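Esterase (Staphylococcus aureus subsp. aureus USA300_TCH1516, PDB 3D7R) probably hydrolyses ester bonds as an enzyme of the alpha/beta hydrolase family, although its natural substrate is not established. Local coordinates at residues E50-F53 and Y54-I58; L177-S180 and F181-L185; E230-K233 and K234-N237; L275-Q278 and M279-H283. All coordinates share one frame; numbering follows the deposited sequence.

How the contacts relate
The four contacts illustrate one principle, the pairing of side chains one turn apart on a helix, at four places in a single alpha/beta hydrolase fold. They follow in series along the chain, on helices 46-61, 173-187, 225-236 and 270-282. Contacts 2 and 4, with centres about 17 Å apart, lie on the crossover helices of two beta-alpha-beta units of the central sheet, and meet through Leu179 and Phe276. Contact 3 touches contact 2 where Trp235 meets Leu177, and touches contact 1 through Ile231 and Lys234. Packing thus runs from contact 1 through 3 and 2 to contact 4, whose centre lies about 37 Å from that of contact 1.

Contact 1 (E50-F53 and Y54-I58); sequences ERFF and YKREI
Phe52 and Arg56, one helical turn apart, make the side-chain part of this contact as a CH-pi pair. The methylene CG of Arg56 stands over one face of the Phe52 ring, 3.6 Å from its centroid and only 14° off the ring normal. Two successive bends in the arginine, at chi2 and again at chi3, fold its aliphatic part across the ring, where CD also reaches Phe52 CZ at 3.9 Å. The guanidinium does not stack: its plane is turned 40° from that of the ring. Its NE is bonded to the carbonyl O of Ala108 and its NH2 to Asn60 OD1, which fix the rotation of the buried group.

Both residues belong to helix 46-61, which packs against helix 225-236 of the alpha/beta hydrolase fold: Phe52 rests on Ile231 and Phe53 on Lys234.

Among the backbone bonds, Arg56 N to Phe52 O is the shortest, at 2.8 Å, and joins the same two residues as the CH-pi contact. The following bond, Glu57 N to Phe53 O, measures 2.9 Å. Charged groups on the helix pair within it, Arg51 with Asp48 and Glu57 with Arg61.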
loop_
_atom_site.group_PDB
_atom_site.type_symbol
_atom_site.label_atom_id
_atom_site.label_comp_id
_atom_site.label_asym_id
_atom_site.label_seq_id
_atom_site.Cartn_x
_atom_site.Cartn_y
_atom_site.Cartn_z
ATOM N N GLU A 50 -3.157 20.356 11.834
ATOM C CA GLU A 50 -4.071 21.273 11.136
ATOM C C GLU A 50 -3.445 21.813 9.853
ATOM O O GLU A 50 -4.079 21.769 8.795
ATOM C CB GLU A 50 -4.505 22.450 12.023
ATOM C CG GLU A 50 -5.313 22.080 13.272
ATOM C CD GLU A 50 -5.598 23.304 14.178
ATOM O OE1 GLU A 50 -5.823 24.418 13.645
ATOM O OE2 GLU A 50 -5.598 23.151 15.425
ATOM N N ARG A 51 -2.199 22.283 9.939
ATOM C CA ARG A 51 -1.461 22.809 8.775
ATOM C C ARG A 51 -1.299 21.771 7.662
ATOM O O ARG A 51 -1.427 22.085 6.475
ATOM C CB ARG A 51 -0.091 23.359 9.194
ATOM C CG ARG A 51 -0.193 24.632 10.072
ATOM C CD ARG A 51 1.142 25.359 10.178
ATOM N NE ARG A 51 2.011 24.725 11.166
ATOM C CZ ARG A 51 2.229 25.207 12.389
ATOM N NH1 ARG A 51 1.648 26.337 12.786
ATOM N NH2 ARG A 51 3.029 24.555 13.223
ATOM N N PHE A 52 -1.010 20.533 8.058
ATOM C CA PHE A 52 -0.952 19.402 7.141
ATOM C C PHE A 52 -2.288 19.180 6.438
ATOM O O PHE A 52 -2.315 19.098 5.218
ATOM C CB PHE A 52 -0.553 18.135 7.907
ATOM C CG PHE A 52 -0.419 16.905 7.043
ATOM C CD1 PHE A 52 0.732 16.701 6.278
ATOM C CD2 PHE A 52 -1.418 15.935 7.031
ATOM C CE1 PHE A 52 0.892 15.547 5.494
ATOM C CE2 PHE A 52 -1.275 14.759 6.247
ATOM C CZ PHE A 52 -0.105 14.571 5.476
ATOM N N PHE A 53 -3.386 19.082 7.201
ATOM C CA PHE A 53 -4.719 18.904 6.605
ATOM C C PHE A 53 -5.082 20.041 5.663
ATOM O O PHE A 53 -5.621 19.804 4.592
ATOM C CB PHE A 53 -5.824 18.734 7.664
ATOM C CG PHE A 53 -5.762 17.415 8.416
ATOM C CD1 PHE A 53 -5.259 16.263 7.806
ATOM C CD2 PHE A 53 -6.217 17.331 9.732
ATOM C CE1 PHE A 53 -5.202 15.054 8.490
ATOM C CE2 PHE A 53 -6.168 16.100 10.441
ATOM C CZ PHE A 53 -5.651 14.978 9.815
ATOM N N TYR A 54 -4.810 21.274 6.082
ATOM C CA TYR A 54 -5.019 22.443 5.224
ATOM C C TYR A 54 -4.287 22.285 3.875
ATOM O O TYR A 54 -4.898 22.422 2.803
ATOM C CB TYR A 54 -4.551 23.729 5.922
ATOM C CG TYR A 54 -4.644 24.952 5.023
ATOM C CD1 TYR A 54 -5.813 25.716 4.985
ATOM C CD2 TYR A 54 -3.571 25.350 4.223
ATOM C CE1 TYR A 54 -5.915 26.847 4.176
ATOM C CE2 TYR A 54 -3.665 26.486 3.399
ATOM C CZ TYR A 54 -4.845 27.223 3.390
ATOM O OH TYR A 54 -4.977 28.346 2.590
ATOM N N LYS A 55 -2.990 21.994 3.941
ATOM C CA LYS A 55 -2.171 21.755 2.741
ATOM C C LYS A 55 -2.704 20.595 1.882
ATOM O O LYS A 55 -2.817 20.717 0.659
ATOM C CB LYS A 55 -0.709 21.468 3.138
ATOM C CG LYS A 55 0.242 21.413 1.945
ATOM C CD LYS A 55 1.712 21.318 2.377
ATOM C CE LYS A 55 2.644 21.505 1.174
ATOM N NZ LYS A 55 2.517 20.409 0.161
ATOM N N ARG A 56 -3.029 19.472 2.521
ATOM C CA ARG A 56 -3.439 18.283 1.753
ATOM C C ARG A 56 -4.798 18.492 1.071
ATOM O O ARG A 56 -5.018 18.036 -0.040
ATOM C CB ARG A 56 -3.474 17.020 2.630
ATOM C CG ARG A 56 -2.121 16.566 3.233
ATOM C CD ARG A 56 -0.969 16.575 2.218
ATOM N NE ARG A 56 -1.351 15.943 0.952
ATOM C CZ ARG A 56 -0.720 16.153 -0.203
ATOM N NH1 ARG A 56 0.348 16.944 -0.227
ATOM N NH2 ARG A 56 -1.138 15.558 -1.327
ATOM N N GLU A 57 -5.714 19.187 1.734
ATOM C CA GLU A 57 -7.002 19.470 1.092
ATOM C C GLU A 57 -6.798 20.111 -0.297
ATOM O O GLU A 57 -7.432 19.705 -1.278
ATOM C CB GLU A 57 -7.877 20.378 1.960
ATOM C CG GLU A 57 -9.292 20.544 1.398
ATOM C CD GLU A 57 -10.180 21.410 2.270
ATOM O OE1 GLU A 57 -9.696 21.951 3.305
ATOM O OE2 GLU A 57 -11.373 21.551 1.915
ATOM N N ILE A 58 -5.910 21.104 -0.342
ATOM C CA ILE A 58 -5.605 21.896 -1.541
ATOM C C ILE A 58 -4.828 21.077 -2.566
ATOM O O ILE A 58 -5.191 21.049 -3.755
ATOM C CB ILE A 58 -4.784 23.175 -1.167
ATOM C CG1 ILE A 58 -5.657 24.156 -0.380
ATOM C CG2 ILE A 58 -4.226 23.868 -2.412
ATOM C CD1 ILE A 58 -4.849 25.359 0.213
#

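Contact 2 (L177-S180 and F181-L185); sequences LALS and FVQSL
Gln183 and Leu179 are joined by a helical backbone bond, Gln183 N to Leu179 O at 2.9 Å, and then by their side chains. They sit on helix 173-187, the crossover helix of a beta-alpha-beta unit between strands 166-171 and 195-199 in the alpha/beta hydrolase sheet. Two residues earlier, Phe181 N reaches Leu177 O at 2.8 Å; Val182 N and Ser184 N continue the series with Ala178 O and Ser180 O.

The polar ends of the buried side chains look beyond the helix. Gln183 NE2 is gripped by two backbone acceptors, the carbonyl O atoms of Thr252 and Pro248, while Ser180 OG is bonded to that of Arg245. These bonds tie one flank of the helix to the segment around 245-252 and satisfy polar groups within the interior.

Apolar packing lies around them. With chi1 at -74°, Gln183 CG sits beside its own backbone N, and the extended chain beyond it runs back along the preceding turn, bringing the amide up against the Leu179 branch point. Ala178 and Val182 settle on Val168 and Leu196 of the two flanking strands, and Phe181 meets Tyr154 of helix 143-161 edge-to-face. Across the turn, Leu179 CG lies 3.7 Å from Gln183 NE2, while Gln183 OE1 comes to 3.5 Å from Ser180 CA.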
loop_
_atom_site.group_PDB
_atom_site.type_symbol
_atom_site.label_atom_id
_atom_site.label_comp_id
_atom_site.label_asym_id
_atom_site.label_seq_id
_atom_site.Cartn_x
_atom_site.Cartn_y
_atom_site.Cartn_z
ATOM N N LEU A 177 -4.894 -0.850 3.047
ATOM C CA LEU A 177 -6.043 -0.737 2.131
ATOM C C LEU A 177 -6.187 -1.999 1.270
ATOM O O LEU A 177 -7.281 -2.523 1.101
ATOM C CB LEU A 177 -5.914 0.483 1.196
ATOM C CG LEU A 177 -6.054 1.916 1.696
ATOM C CD1 LEU A 177 -6.226 2.882 0.507
ATOM C CD2 LEU A 177 -7.262 2.060 2.644
ATOM N N ALA A 178 -5.072 -2.492 0.748
ATOM C CA ALA A 178 -5.079 -3.685 -0.096
ATOM C C ALA A 178 -5.604 -4.901 0.663
ATOM O O ALA A 178 -6.493 -5.589 0.161
ATOM C CB ALA A 178 -3.683 -3.950 -0.665
ATOM N N LEU A 179 -5.074 -5.168 1.865
ATOM C CA LEU A 179 -5.582 -6.306 2.658
ATOM C C LEU A 179 -7.063 -6.117 3.037
ATOM O O LEU A 179 -7.876 -7.033 2.864
ATOM C CB LEU A 179 -4.722 -6.563 3.917
ATOM C CG LEU A 179 -5.254 -7.627 4.895
ATOM C CD1 LEU A 179 -5.410 -9.005 4.252
ATOM C CD2 LEU A 179 -4.390 -7.749 6.139
ATOM N N SER A 180 -7.402 -4.950 3.582
ATOM C CA SER A 180 -8.790 -4.652 3.940
ATOM C C SER A 180 -9.749 -4.791 2.735
ATOM O O SER A 180 -10.872 -5.304 2.866
ATOM C CB SER A 180 -8.871 -3.251 4.553
ATOM O OG SER A 180 -10.213 -2.862 4.729
ATOM N N PHE A 181 -9.308 -4.349 1.565
ATOM C CA PHE A 181 -10.126 -4.468 0.355
ATOM C C PHE A 181 -10.339 -5.938 -0.059
ATOM O O PHE A 181 -11.438 -6.338 -0.414
ATOM C CB PHE A 181 -9.545 -3.630 -0.799
ATOM C CG PHE A 181 -10.233 -3.882 -2.132
ATOM C CD1 PHE A 181 -11.538 -3.456 -2.344
ATOM C CD2 PHE A 181 -9.571 -4.572 -3.158
ATOM C CE1 PHE A 181 -12.193 -3.723 -3.553
ATOM C CE2 PHE A 181 -10.218 -4.827 -4.383
ATOM C CZ PHE A 181 -11.513 -4.399 -4.573
ATOM N N VAL A 182 -9.289 -6.752 -0.006
ATOM C CA VAL A 182 -9.435 -8.180 -0.344
ATOM C C VAL A 182 -10.328 -8.887 0.694
ATOM O O VAL A 182 -11.109 -9.779 0.357
ATOM C CB VAL A 182 -8.046 -8.856 -0.511
ATOM C CG1 VAL A 182 -8.186 -10.379 -0.647
ATOM C CG2 VAL A 182 -7.310 -8.227 -1.727
ATOM N N GLN A 183 -10.221 -8.465 1.950
ATOM C CA GLN A 183 -11.087 -8.966 3.016
ATOM C C GLN A 183 -12.551 -8.604 2.751
ATOM O O GLN A 183 -13.460 -9.413 2.991
ATOM C CB GLN A 183 -10.628 -8.424 4.371
ATOM C CG GLN A 183 -9.346 -9.061 4.908
ATOM C CD GLN A 183 -8.770 -8.350 6.140
ATOM O OE1 GLN A 183 -8.998 -7.160 6.342
ATOM N NE2 GLN A 183 -8.010 -9.082 6.955
ATOM N N SER A 184 -12.777 -7.394 2.245
ATOM C CA SER A 184 -14.108 -6.986 1.787
ATOM C C SER A 184 -14.651 -7.882 0.663
ATOM O O SER A 184 -15.807 -8.336 0.719
ATOM C CB SER A 184 -14.094 -5.527 1.346
ATOM O OG SER A 184 -15.369 -5.144 0.861
ATOM N N LEU A 185 -13.820 -8.152 -0.335
ATOM C CA LEU A 185 -14.193 -9.070 -1.415
ATOM C C LEU A 185 -14.590 -10.441 -0.852
ATOM O O LEU A 185 -15.625 -11.005 -1.225
ATOM C CB LEU A 185 -13.028 -9.247 -2.400
ATOM C CG LEU A 185 -12.550 -8.024 -3.194
ATOM C CD1 LEU A 185 -11.289 -8.367 -3.982
ATOM C CD2 LEU A 185 -13.616 -7.506 -4.131
#

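Contact 3 (E230-K233 and K234-N237); sequences EIMK and KWAN. With DMS (dimethyl sulfoxide), chain M.
Ala236 N donates to Met232 O at 2.8 Å, the shortest backbone bond in this last stretch of helix 225-236. The neighbouring bond from Trp235 N to Ile231 O, 3.1 Å long, is straighter, at 165° about the hydrogen. At the helix end Asn237 turns to positive phi, and its N still reaches Lys233 O at 3.3 Å. Beyond it, Asn237 ND2 donates an almost straight bond of 2.7 Å to the O of a dimethyl sulfoxide molecule, probably taken up from the crystallisation liquor.

Selenomethionine Met232 and Trp235 run alongside each other in the same direction. Bends at chi2 (-66°) and chi3 (-71°) curl the methionine so that its methyl CE meets the indole at CZ3, 3.5 Å away. The selenium approaches the six-membered ring obliquely, 5.1 Å from its centroid. The indole NE1 is bonded to Thr146 OG1, which helps to fix the ring's rotation.

Nearby, Ile231 packs on Ile41 and Ala236 on Ile246. Met232 and Trp235 both also touch Asn107, and together they form a Met-aromatic contact, here in selenium form, near the C-terminal end of an alpha/beta hydrolase helix.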
loop_
_atom_site.group_PDB
_atom_site.type_symbol
_atom_site.label_atom_id
_atom_site.label_comp_id
_atom_site.label_asym_id
_atom_site.label_seq_id
_atom_site.Cartn_x
_atom_site.Cartn_y
_atom_site.Cartn_z
ATOM N N GLU A 230 -3.626 10.533 14.020
ATOM C CA GLU A 230 -4.360 11.753 13.668
ATOM C C GLU A 230 -4.854 11.716 12.224
ATOM O O GLU A 230 -6.002 12.059 11.931
ATOM C CB GLU A 230 -3.498 12.992 13.918
ATOM C CG GLU A 230 -3.232 13.281 15.401
ATOM C CD GLU A 230 -4.507 13.598 16.180
ATOM O OE1 GLU A 230 -5.297 14.473 15.770
ATOM O OE2 GLU A 230 -4.728 12.954 17.208
ATOM N N ILE A 231 -3.999 11.287 11.312
ATOM C CA ILE A 231 -4.423 11.218 9.910
ATOM C C ILE A 231 -5.543 10.185 9.734
ATOM O O ILE A 231 -6.560 10.464 9.104
ATOM C CB ILE A 231 -3.255 10.923 8.970
ATOM C CG1 ILE A 231 -2.246 12.078 9.002
ATOM C CG2 ILE A 231 -3.769 10.686 7.517
ATOM C CD1 ILE A 231 -0.974 11.763 8.201
HETATM N N MSE A 232 -5.367 9.013 10.323
HETATM C CA MSE A 232 -6.352 7.926 10.191
HETATM C C MSE A 232 -7.681 8.236 10.872
HETATM O O MSE A 232 -8.738 7.841 10.362
HETATM C CB MSE A 232 -5.777 6.582 10.674
HETATM C CG MSE A 232 -4.546 6.145 9.897
HETATM SE SE MSE A 232 -4.987 5.749 8.036
HETATM C CE MSE A 232 -5.994 4.104 8.297
ATOM N N LYS A 233 -7.632 8.954 11.993
ATOM C CA LYS A 233 -8.837 9.404 12.652
ATOM C C LYS A 233 -9.651 10.303 11.720
ATOM O O LYS A 233 -10.871 10.161 11.626
ATOM C CB LYS A 233 -8.511 10.128 13.973
ATOM C CG LYS A 233 -8.363 9.187 15.188
ATOM C CD LYS A 233 -7.759 9.924 16.408
ATOM C CE LYS A 233 -7.260 8.931 17.490
ATOM N NZ LYS A 233 -6.376 9.589 18.536
ATOM N N LYS A 234 -8.975 11.207 11.014
ATOM C CA LYS A 234 -9.656 12.100 10.063
ATOM C C LYS A 234 -10.347 11.292 8.935
ATOM O O LYS A 234 -11.523 11.509 8.628
ATOM C CB LYS A 234 -8.665 13.108 9.486
ATOM C CG LYS A 234 -9.278 14.116 8.508
ATOM C CD LYS A 234 -10.222 15.060 9.239
ATOM C CE LYS A 234 -10.096 16.471 8.745
ATOM N NZ LYS A 234 -10.964 17.348 9.566
ATOM N N TRP A 235 -9.603 10.349 8.355
ATOM C CA TRP A 235 -10.094 9.478 7.287
ATOM C C TRP A 235 -11.250 8.559 7.745
ATOM O O TRP A 235 -12.250 8.375 7.013
ATOM C CB TRP A 235 -8.925 8.661 6.752
ATOM C CG TRP A 235 -9.241 7.745 5.603
ATOM C CD1 TRP A 235 -9.597 8.093 4.335
ATOM C CD2 TRP A 235 -9.173 6.320 5.627
ATOM N NE1 TRP A 235 -9.767 6.971 3.562
ATOM C CE2 TRP A 235 -9.509 5.864 4.334
ATOM C CE3 TRP A 235 -8.869 5.380 6.624
ATOM C CZ2 TRP A 235 -9.553 4.509 4.012
ATOM C CZ3 TRP A 235 -8.907 4.028 6.301
ATOM C CH2 TRP A 235 -9.235 3.609 5.005
ATOM N N ALA A 236 -11.124 8.039 8.961
ATOM C CA ALA A 236 -12.103 7.109 9.544
ATOM C C ALA A 236 -13.466 7.756 9.775
ATOM O O ALA A 236 -14.458 7.055 9.820
ATOM C CB ALA A 236 -11.574 6.528 10.861
ATOM N N ASN A 237 -13.494 9.079 9.946
ATOM C CA ASN A 237 -14.741 9.863 10.006
ATOM C C ASN A 237 -15.718 9.345 11.065
ATOM O O ASN A 237 -16.914 9.239 10.816
ATOM C CB ASN A 237 -15.403 9.950 8.611
ATOM C CG ASN A 237 -16.402 11.095 8.500
ATOM O OD1 ASN A 237 -16.194 12.172 9.053
ATOM N ND2 ASN A 237 -17.494 10.863 7.780
HETATM S S DMS M . -18.544 7.109 7.728
HETATM O O DMS M . -17.567 8.340 6.847
HETATM C C1 DMS M . -19.992 6.679 6.716
HETATM C C2 DMS M . -17.692 5.513 7.780
#

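Contact 4 (L275-Q278 and M279-H283); sequences LFEQ and MMLQH
Phe276 and selenomethionine Met280 cross at an angle one turn apart on helix 270-282, forming a Met-aromatic contact. This helix is the crossover between strands 259-264 and 287-292 in a beta-alpha-beta unit of the alpha/beta hydrolase fold.

Over the face of the phenyl ring stands Met280 CG, 3.8 Å from the centroid and 15° off the normal, a CH-pi approach displaced toward the rim. The selenium lies further out, 4.4 Å from the centroid and 41° off the normal, and meets CZ at 3.7 Å. Phe276 has CG opposite its backbone N, whereas Met280 CG lies beside its own N (chi1 -65°); these torsions turn ring and chain toward each other on the same flank of the helix, where Met280 N also bonds Phe276 O. Both side chains are buried against Ile287 of the edge strand, with Met261 and Val259 on the neighbouring one.

In a second pair, Glu277 and Leu281 extend abreast of one another. Glu277 meets the leucine through its methylene CG, while its OE1 makes a long, weak ion pair with Lys274. Glu277 CG touches Leu281 CD1 at 3.9 Å, and that same methyl lies 4.2 Å from Gln278 NE2.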
loop_
_atom_site.group_PDB
_atom_site.type_symbol
_atom_site.label_atom_id
_atom_site.label_comp_id
_atom_site.label_asym_id
_atom_site.label_seq_id
_atom_site.Cartn_x
_atom_site.Cartn_y
_atom_site.Cartn_z
ATOM N N LEU A 275 2.842 -10.561 14.071
ATOM C CA LEU A 275 1.554 -11.016 14.617
ATOM C C LEU A 275 0.596 -11.480 13.514
ATOM O O LEU A 275 -0.016 -12.564 13.603
ATOM C CB LEU A 275 0.899 -9.917 15.453
ATOM C CG LEU A 275 -0.483 -10.225 16.050
ATOM C CD1 LEU A 275 -0.487 -11.544 16.871
ATOM C CD2 LEU A 275 -0.948 -9.053 16.903
ATOM N N PHE A 276 0.464 -10.670 12.471
ATOM C CA PHE A 276 -0.331 -11.076 11.304
ATOM C C PHE A 276 0.174 -12.409 10.711
ATOM O O PHE A 276 -0.613 -13.304 10.402
ATOM C CB PHE A 276 -0.314 -9.977 10.252
ATOM C CG PHE A 276 -1.032 -10.336 8.970
ATOM C CD1 PHE A 276 -2.427 -10.466 8.948
ATOM C CD2 PHE A 276 -0.314 -10.482 7.773
ATOM C CE1 PHE A 276 -3.099 -10.781 7.763
ATOM C CE2 PHE A 276 -0.974 -10.788 6.575
ATOM C CZ PHE A 276 -2.377 -10.926 6.575
ATOM N N GLU A 277 1.486 -12.555 10.566
ATOM C CA GLU A 277 2.016 -13.814 10.059
ATOM C C GLU A 277 1.604 -15.009 10.936
ATOM O O GLU A 277 1.243 -16.070 10.408
ATOM C CB GLU A 277 3.531 -13.753 9.913
ATOM C CG GLU A 277 4.132 -15.049 9.364
ATOM C CD GLU A 277 5.647 -15.115 9.492
ATOM O OE1 GLU A 277 6.236 -14.548 10.440
ATOM O OE2 GLU A 277 6.246 -15.763 8.631
ATOM N N GLN A 278 1.686 -14.854 12.259
ATOM C CA GLN A 278 1.278 -15.913 13.198
ATOM C C GLN A 278 -0.202 -16.280 13.030
ATOM O O GLN A 278 -0.574 -17.463 13.034
ATOM C CB GLN A 278 1.573 -15.493 14.648
ATOM C CG GLN A 278 3.068 -15.631 15.059
ATOM C CD GLN A 278 3.547 -17.075 15.010
ATOM O OE1 GLN A 278 2.878 -17.967 15.515
ATOM N NE2 GLN A 278 4.709 -17.310 14.408
HETATM N N MSE A 279 -1.055 -15.260 12.867
HETATM C CA MSE A 279 -2.485 -15.503 12.654
HETATM C C MSE A 279 -2.765 -16.253 11.333
HETATM O O MSE A 279 -3.584 -17.161 11.295
HETATM C CB MSE A 279 -3.281 -14.186 12.701
HETATM C CG MSE A 279 -3.234 -13.483 14.041
HETATM SE SE MSE A 279 -3.918 -11.641 13.813
HETATM C CE MSE A 279 -5.714 -12.075 13.255
HETATM N N MSE A 280 -2.094 -15.857 10.260
HETATM C CA MSE A 280 -2.201 -16.568 8.959
HETATM C C MSE A 280 -1.795 -18.046 9.078
HETATM O O MSE A 280 -2.490 -18.951 8.588
HETATM C CB MSE A 280 -1.318 -15.868 7.921
HETATM C CG MSE A 280 -1.793 -14.448 7.595
HETATM SE SE MSE A 280 -3.401 -14.500 6.447
HETATM C CE MSE A 280 -2.533 -15.057 4.814
ATOM N N LEU A 281 -0.664 -18.280 9.742
ATOM C CA LEU A 281 -0.143 -19.622 9.964
ATOM C C LEU A 281 -1.131 -20.476 10.755
ATOM O O LEU A 281 -1.458 -21.597 10.353
ATOM C CB LEU A 281 1.213 -19.529 10.679
ATOM C CG LEU A 281 2.337 -18.966 9.783
ATOM C CD1 LEU A 281 3.579 -18.705 10.638
ATOM C CD2 LEU A 281 2.645 -19.911 8.617
ATOM N N GLN A 282 -1.618 -19.923 11.862
ATOM C CA GLN A 282 -2.619 -20.591 12.716
ATOM C C GLN A 282 -3.875 -20.987 11.953
ATOM O O GLN A 282 -4.462 -22.030 12.221
ATOM C CB GLN A 282 -3.004 -19.689 13.875
ATOM C CG GLN A 282 -3.945 -20.337 14.901
ATOM C CD GLN A 282 -4.280 -19.395 16.018
ATOM O OE1 GLN A 282 -4.735 -18.281 15.779
ATOM N NE2 GLN A 282 -4.042 -19.828 17.262
ATOM N N HIS A 283 -4.289 -20.143 11.013
ATOM C CA HIS A 283 -5.474 -20.427 10.217
ATOM C C HIS A 283 -5.170 -21.169 8.926
ATOM O O HIS A 283 -6.028 -21.253 8.059
ATOM C CB HIS A 283 -6.282 -19.152 9.966
ATOM C CG HIS A 283 -6.974 -18.657 11.193
ATOM N ND1 HIS A 283 -8.237 -19.079 11.553
ATOM C CD2 HIS A 283 -6.556 -17.834 12.184
ATOM C CE1 HIS A 283 -8.574 -18.517 12.702
ATOM N NE2 HIS A 283 -7.569 -17.762 13.108
#